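Local coordinates for protein alpha,alpha-trehalose-phosphate synthase (UDP-forming) (Burkholderia xenovorans, PDB 5V0T) that belongs to the glycosyltransferase family 20 of GT-B enzymes, with two Rossmann-like domains, and holds uridine-5'-diphosphate and 6-O-phosphono-alpha-D-glucopyranose, at residues A[45-50]-A[70-75]; A[285-290]-A[371-376]. All coordinates share one frame; numbering follows the deposited sequence.

Contact 1 of 2, residues A[45-50]-A[70-75]; sequences GMWFGW and VTFATI
G45 to F48 and V70 to I75 pair as neighbouring parallel strands in the mixed sheet of the first Rossmann-like domain of this GT-B protein. Five backbone hydrogen bonds join them, alternating in direction as parallel pairing requires: T71 N to G45 O, W47 N to T71 O, A73 N to W47 O, G49 N to A73 O and I75 N to G49 O. The last, at the corner residue G49, is the longest: I75 N to G49 O is 3.2 Å, bent to 139° at the hydrogen.

Apolar side chains meet on both faces. W47 packs on helix 31-43 and lies side by side with F72, W47 CE3 being 3.6 Å from F72 CE2. F72 CG sits beside its backbone N (chi1 -70°) and W47 CG anti to its own, torsions that bring the rings together. Their planes differ by 28° but are slid so far apart that the rings barely overlap. V70 CG1 sits over one face of the F72 ring, toward its rim, and W47 NE1 is hydrogen-bonded to S16 OG. On the other face, A73 CB touches both M46 SD (4.3 Å) and F48 CD1 (4.0 Å).

A water donates to both G45 O and T71 OG1, the latter also bonded to E66. W50 NE1 is hydrogen-bonded to D53 O, while I75 O lies at the indole edge near its plane, 3.3 Å from W50 CD1.

Contact 2 of 2, residues A[285-290]-A[371-376]; sequences VERFRA and VTPLRD
The helical turn 285-290 and the irregular loop 371-376 come closest in backbone at R287 and T372, whose CA atoms are 6.7 Å apart. In the second Rossmann-like domain of the GT-B fold, this contact packs helix 284-297 against the loop that leaves parallel strand 368-371 and leads to helix 380-388. Two side chains reach out from the helix, and the longer of them, R287, carries the polar part of the contact.

With CG anti to the backbone N, the R287 chain extends from the helix as far as CD, then bends at chi3 (-49°) and brings NE beside the T372 hydroxyl. R287 NE donates to T372 OG1 over 2.9 Å, with 153° at the hydrogen and the oxygen tilted 18° out of the guanidinium plane. The same hydroxyl touches the aliphatic part of the arginine, T372 OG1 being 3.6 Å from R287 CB. V371 CA sits over one face of the guanidinium toward its rim, while P373 N lies near its plane at the edge. NH1 forms a salt bridge with D276 OD1, giving the buried guanidinium a second polar partner besides the hydroxyl; the carboxylate probably helps to offset its charge there.

E286 and L374 make a separate van der Waals contact in which the two side chains cross at about a right angle. The glutamate chain bends at chi2, and both methyls of L374 come up to its carboxylate. Helix 420-432 packs here too, M423 touching both E286 and T372. At the branched end of the leucine, L374 CD1 lies 4.0 Å from E286 OE2 and L374 CD2 4.1 Å from E286 CD.

Contacts 1 and 2 lie on opposite sides of the chain's centre, one in each Rossmann-like domain, with their centres 34 Å apart and their nearest atoms about 17 Å apart. They follow one another along the chain: contact 1 closes before contact 2 opens. The ligands give them a common reference. In contact 1 the W50 side chain is about 6 Å from 6-O-phosphono-alpha-D-glucopyranose and its ring meets Y86, a residue of that ligand's pocket. In contact 2 the V371 side chain is about 6 Å from uridine-5'-diphosphate, whereas the W47 side chain of contact 1 is about 11 Å from it. One residue of each contact therefore comes within about 6 Å of a ligand.

Contact 1 of 2, residues A[45-50]-A[70-75]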
loop_
_atom_site.group_PDB
_atom_site.type_symbol
_atom_site.label_atom_id
_atom_site.label_comp_id
_atom_site.label_asym_id
_atom_site.label_seq_id
_atom_site.Cartn_x
_atom_site.Cartn_y
_atom_site.Cartn_z
ATOM N N GLY A 45 3.565 -20.424 8.898
ATOM C CA GLY A 45 4.952 -20.117 8.608
ATOM C C GLY A 45 5.525 -19.183 9.646
ATOM O O GLY A 45 5.056 -19.122 10.782
ATOM N N MET A 46 6.563 -18.463 9.247
ATOM C CA MET A 46 7.248 -17.522 10.118
ATOM C C MET A 46 7.156 -16.131 9.522
ATOM O O MET A 46 7.269 -15.957 8.302
ATOM C CB MET A 46 8.724 -17.896 10.310
ATOM C CG MET A 46 9.540 -16.843 11.040
ATOM S SD MET A 46 11.235 -17.396 11.372
ATOM C CE MET A 46 10.939 -18.569 12.691
ATOM N N TRP A 47 6.937 -15.145 10.389
ATOM C CA TRP A 47 6.968 -13.737 10.013
ATOM C C TRP A 47 8.071 -13.077 10.834
ATOM O O TRP A 47 7.947 -12.938 12.054
ATOM C CB TRP A 47 5.606 -13.073 10.239
ATOM C CG TRP A 47 5.470 -11.735 9.541
ATOM C CD1 TRP A 47 6.474 -10.976 9.007
ATOM C CD2 TRP A 47 4.256 -11.014 9.304
ATOM N NE1 TRP A 47 5.955 -9.820 8.464
ATOM C CE2 TRP A 47 4.597 -9.822 8.638
ATOM C CE3 TRP A 47 2.916 -11.253 9.617
ATOM C CZ2 TRP A 47 3.642 -8.877 8.253
ATOM C CZ3 TRP A 47 1.965 -10.318 9.234
ATOM C CH2 TRP A 47 2.335 -9.143 8.562
ATOM N N PHE A 48 9.153 -12.698 10.161
ATOM C CA PHE A 48 10.312 -12.064 10.773
ATOM C C PHE A 48 10.351 -10.590 10.397
ATOM O O PHE A 48 10.181 -10.242 9.222
ATOM C CB PHE A 48 11.600 -12.757 10.305
ATOM C CG PHE A 48 12.863 -12.044 10.701
ATOM C CD1 PHE A 48 13.479 -12.334 11.907
ATOM C CD2 PHE A 48 13.456 -11.119 9.848
ATOM C CE1 PHE A 48 14.663 -11.699 12.269
ATOM C CE2 PHE A 48 14.629 -10.474 10.202
ATOM C CZ PHE A 48 15.237 -10.764 11.416
ATOM N N GLY A 49 10.616 -9.728 11.378
ATOM C CA GLY A 49 10.810 -8.324 11.057
ATOM C C GLY A 49 10.935 -7.456 12.295
ATOM O O GLY A 49 11.238 -7.936 13.388
ATOM N N TRP A 50 10.725 -6.163 12.089
ATOM C CA TRP A 50 10.830 -5.180 13.156
ATOM C C TRP A 50 9.629 -5.274 14.097
ATOM O O TRP A 50 8.486 -5.420 13.657
ATOM C CB TRP A 50 10.937 -3.783 12.535
ATOM C CG TRP A 50 11.017 -2.616 13.469
ATOM C CD1 TRP A 50 11.745 -2.515 14.625
ATOM C CD2 TRP A 50 10.352 -1.363 13.301
ATOM N NE1 TRP A 50 11.565 -1.267 15.188
ATOM C CE2 TRP A 50 10.719 -0.541 14.391
ATOM C CE3 TRP A 50 9.477 -0.853 12.330
ATOM C CZ2 TRP A 50 10.246 0.768 14.538
ATOM C CZ3 TRP A 50 9.007 0.458 12.475
ATOM C CH2 TRP A 50 9.384 1.244 13.580
ATOM N N VAL A 70 1.238 -19.195 12.775
ATOM C CA VAL A 70 2.290 -18.245 12.438
ATOM C C VAL A 70 3.239 -18.109 13.622
ATOM O O VAL A 70 2.804 -17.944 14.768
ATOM C CB VAL A 70 1.712 -16.879 12.031
ATOM C CG1 VAL A 70 2.831 -15.874 11.774
ATOM C CG2 VAL A 70 0.867 -17.031 10.799
ATOM N N THR A 71 4.531 -18.178 13.342
ATOM C CA THR A 71 5.568 -17.873 14.314
ATOM C C THR A 71 6.082 -16.463 14.043
ATOM O O THR A 71 6.603 -16.189 12.958
ATOM C CB THR A 71 6.711 -18.882 14.226
ATOM O OG1 THR A 71 6.199 -20.196 14.458
ATOM C CG2 THR A 71 7.783 -18.568 15.256
ATOM N N PHE A 72 5.917 -15.565 15.011
ATOM C CA PHE A 72 6.435 -14.210 14.878
ATOM C C PHE A 72 7.837 -14.138 15.477
ATOM O O PHE A 72 8.075 -14.611 16.593
ATOM C CB PHE A 72 5.502 -13.200 15.547
ATOM C CG PHE A 72 4.192 -13.015 14.822
ATOM C CD1 PHE A 72 3.098 -13.819 15.112
ATOM C CD2 PHE A 72 4.060 -12.047 13.842
ATOM C CE1 PHE A 72 1.885 -13.648 14.441
ATOM C CE2 PHE A 72 2.845 -11.871 13.167
ATOM C CZ PHE A 72 1.764 -12.676 13.471
ATOM N N ALA A 73 8.770 -13.567 14.722
ATOM C CA ALA A 73 10.149 -13.407 15.179
ATOM C C ALA A 73 10.492 -11.940 14.957
ATOM O O ALA A 73 10.750 -11.521 13.824
ATOM C CB ALA A 73 11.102 -14.347 14.435
ATOM N N THR A 74 10.452 -11.148 16.024
ATOM C CA THR A 74 10.567 -9.706 15.880
ATOM C C THR A 74 11.667 -9.171 16.786
ATOM O O THR A 74 12.038 -9.786 17.792
ATOM C CB THR A 74 9.240 -9.001 16.181
ATOM O OG1 THR A 74 8.816 -9.326 17.502
ATOM C CG2 THR A 74 8.163 -9.441 15.180
ATOM N N ILE A 75 12.181 -8.001 16.411
ATOM C CA ILE A 75 13.312 -7.397 17.102
ATOM C C ILE A 75 13.190 -5.881 17.016
ATOM O O ILE A 75 12.710 -5.335 16.018
ATOM C CB ILE A 75 14.649 -7.913 16.519
ATOM C CG1 ILE A 75 15.826 -7.554 17.438
ATOM C CG2 ILE A 75 14.857 -7.408 15.085
ATOM C CD1 ILE A 75 17.101 -8.372 17.169
HETATM O O HOH W 1 4.302 -21.503 12.480
#

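Contact 2 of 2, residues A[285-290]-A[371-376]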
loop_
_atom_site.group_PDB
_atom_site.type_symbol
_atom_site.label_atom_id
_atom_site.label_comp_id
_atom_site.label_asym_id
_atom_site.label_seq_id
_atom_site.Cartn_x
_atom_site.Cartn_y
_atom_site.Cartn_z
ATOM N N VAL A 285 -4.628 16.703 -0.755
ATOM C CA VAL A 285 -4.943 18.107 -1.038
ATOM C C VAL A 285 -5.765 18.211 -2.316
ATOM O O VAL A 285 -6.785 18.905 -2.357
ATOM C CB VAL A 285 -3.663 18.962 -1.117
ATOM C CG1 VAL A 285 -3.982 20.375 -1.688
ATOM C CG2 VAL A 285 -3.039 19.095 0.278
ATOM N N GLU A 286 -5.350 17.497 -3.371
ATOM C CA GLU A 286 -6.107 17.538 -4.624
ATOM C C GLU A 286 -7.504 16.974 -4.422
ATOM O O GLU A 286 -8.481 17.481 -4.988
ATOM C CB GLU A 286 -5.385 16.743 -5.721
ATOM C CG GLU A 286 -4.050 17.351 -6.191
ATOM C CD GLU A 286 -2.881 17.008 -5.281
ATOM O OE1 GLU A 286 -3.086 16.350 -4.241
ATOM O OE2 GLU A 286 -1.740 17.385 -5.618
ATOM N N ARG A 287 -7.603 15.915 -3.630
ATOM C CA ARG A 287 -8.883 15.290 -3.317
ATOM C C ARG A 287 -9.830 16.269 -2.626
ATOM O O ARG A 287 -11.021 16.357 -2.968
ATOM C CB ARG A 287 -8.614 14.076 -2.433
ATOM C CG ARG A 287 -9.807 13.298 -2.093
ATOM C CD ARG A 287 -9.484 12.083 -1.303
ATOM N NE ARG A 287 -8.398 11.275 -1.860
ATOM C CZ ARG A 287 -7.929 10.209 -1.233
ATOM N NH1 ARG A 287 -8.475 9.889 -0.073
ATOM N NH2 ARG A 287 -6.923 9.482 -1.737
ATOM N N PHE A 288 -9.322 17.002 -1.634
ATOM C CA PHE A 288 -10.146 18.006 -0.956
ATOM C C PHE A 288 -10.542 19.122 -1.919
ATOM O O PHE A 288 -11.685 19.588 -1.901
ATOM C CB PHE A 288 -9.403 18.590 0.254
ATOM C CG PHE A 288 -9.425 17.712 1.503
ATOM C CD1 PHE A 288 -9.452 16.324 1.416
ATOM C CD2 PHE A 288 -9.402 18.299 2.765
ATOM C CE1 PHE A 288 -9.452 15.526 2.565
ATOM C CE2 PHE A 288 -9.404 17.517 3.926
ATOM C CZ PHE A 288 -9.429 16.120 3.819
ATOM N N ARG A 289 -9.608 19.565 -2.763
ATOM C CA ARG A 289 -9.906 20.640 -3.706
ATOM C C ARG A 289 -10.975 20.242 -4.719
ATOM O O ARG A 289 -11.753 21.097 -5.162
ATOM C CB ARG A 289 -8.618 21.084 -4.414
ATOM C CG ARG A 289 -7.673 21.783 -3.450
ATOM C CD ARG A 289 -6.381 22.300 -4.071
ATOM N NE ARG A 289 -5.634 23.001 -3.030
ATOM C CZ ARG A 289 -4.451 23.580 -3.196
ATOM N NH1 ARG A 289 -3.856 23.563 -4.378
ATOM N NH2 ARG A 289 -3.870 24.179 -2.166
ATOM N N ALA A 290 -11.033 18.969 -5.106
ATOM C CA ALA A 290 -12.072 18.568 -6.050
ATOM C C ALA A 290 -13.437 18.456 -5.376
ATOM O O ALA A 290 -14.458 18.712 -6.020
ATOM C CB ALA A 290 -11.686 17.247 -6.716
ATOM N N VAL A 371 -10.852 7.377 -3.714
ATOM C CA VAL A 371 -9.506 6.815 -3.594
ATOM C C VAL A 371 -8.658 7.394 -4.727
ATOM O O VAL A 371 -8.652 6.854 -5.837
ATOM C CB VAL A 371 -9.533 5.280 -3.648
ATOM C CG1 VAL A 371 -8.139 4.691 -3.414
ATOM C CG2 VAL A 371 -10.571 4.701 -2.632
ATOM N N THR A 372 -7.921 8.478 -4.464
ATOM C CA THR A 372 -7.248 9.211 -5.546
ATOM C C THR A 372 -5.761 9.465 -5.289
ATOM O O THR A 372 -5.270 10.578 -5.484
ATOM C CB THR A 372 -7.967 10.531 -5.826
ATOM O OG1 THR A 372 -7.819 11.413 -4.710
ATOM C CG2 THR A 372 -9.445 10.308 -6.074
ATOM N N PRO A 373 -4.991 8.432 -4.940
ATOM C CA PRO A 373 -3.563 8.654 -4.669
ATOM C C PRO A 373 -2.838 9.163 -5.908
ATOM O O PRO A 373 -3.159 8.800 -7.046
ATOM C CB PRO A 373 -3.057 7.264 -4.251
ATOM C CG PRO A 373 -3.989 6.319 -4.938
ATOM C CD PRO A 373 -5.335 6.998 -4.943
ATOM N N LEU A 374 -1.843 10.027 -5.673
ATOM C CA LEU A 374 -0.981 10.481 -6.766
ATOM C C LEU A 374 -0.182 9.323 -7.354
ATOM O O LEU A 374 0.043 9.262 -8.570
ATOM C CB LEU A 374 -0.042 11.583 -6.271
ATOM C CG LEU A 374 -0.824 12.824 -5.799
ATOM C CD1 LEU A 374 0.059 13.825 -5.060
ATOM C CD2 LEU A 374 -1.515 13.508 -6.979
ATOM N N ARG A 375 0.253 8.401 -6.501
ATOM C CA ARG A 375 0.937 7.170 -6.889
ATOM C C ARG A 375 0.677 6.165 -5.787
ATOM O O ARG A 375 0.737 6.519 -4.606
ATOM C CB ARG A 375 2.458 7.341 -7.028
ATOM C CG ARG A 375 2.925 8.320 -8.097
ATOM C CD ARG A 375 2.824 7.694 -9.490
ATOM N NE ARG A 375 3.104 8.682 -10.525
ATOM C CZ ARG A 375 3.213 8.404 -11.820
ATOM N NH1 ARG A 375 3.458 9.380 -12.675
ATOM N NH2 ARG A 375 3.070 7.156 -12.255
ATOM N N ASP A 376 0.418 4.916 -6.163
ATOM C CA ASP A 376 0.111 3.892 -5.169
ATOM C C ASP A 376 0.408 2.541 -5.789
ATOM O O ASP A 376 -0.037 2.268 -6.908
ATOM C CB ASP A 376 -1.361 3.983 -4.728
ATOM C CG ASP A 376 -1.600 3.413 -3.343
ATOM O OD1 ASP A 376 -1.061 2.320 -3.060
ATOM O OD2 ASP A 376 -2.347 4.051 -2.551
#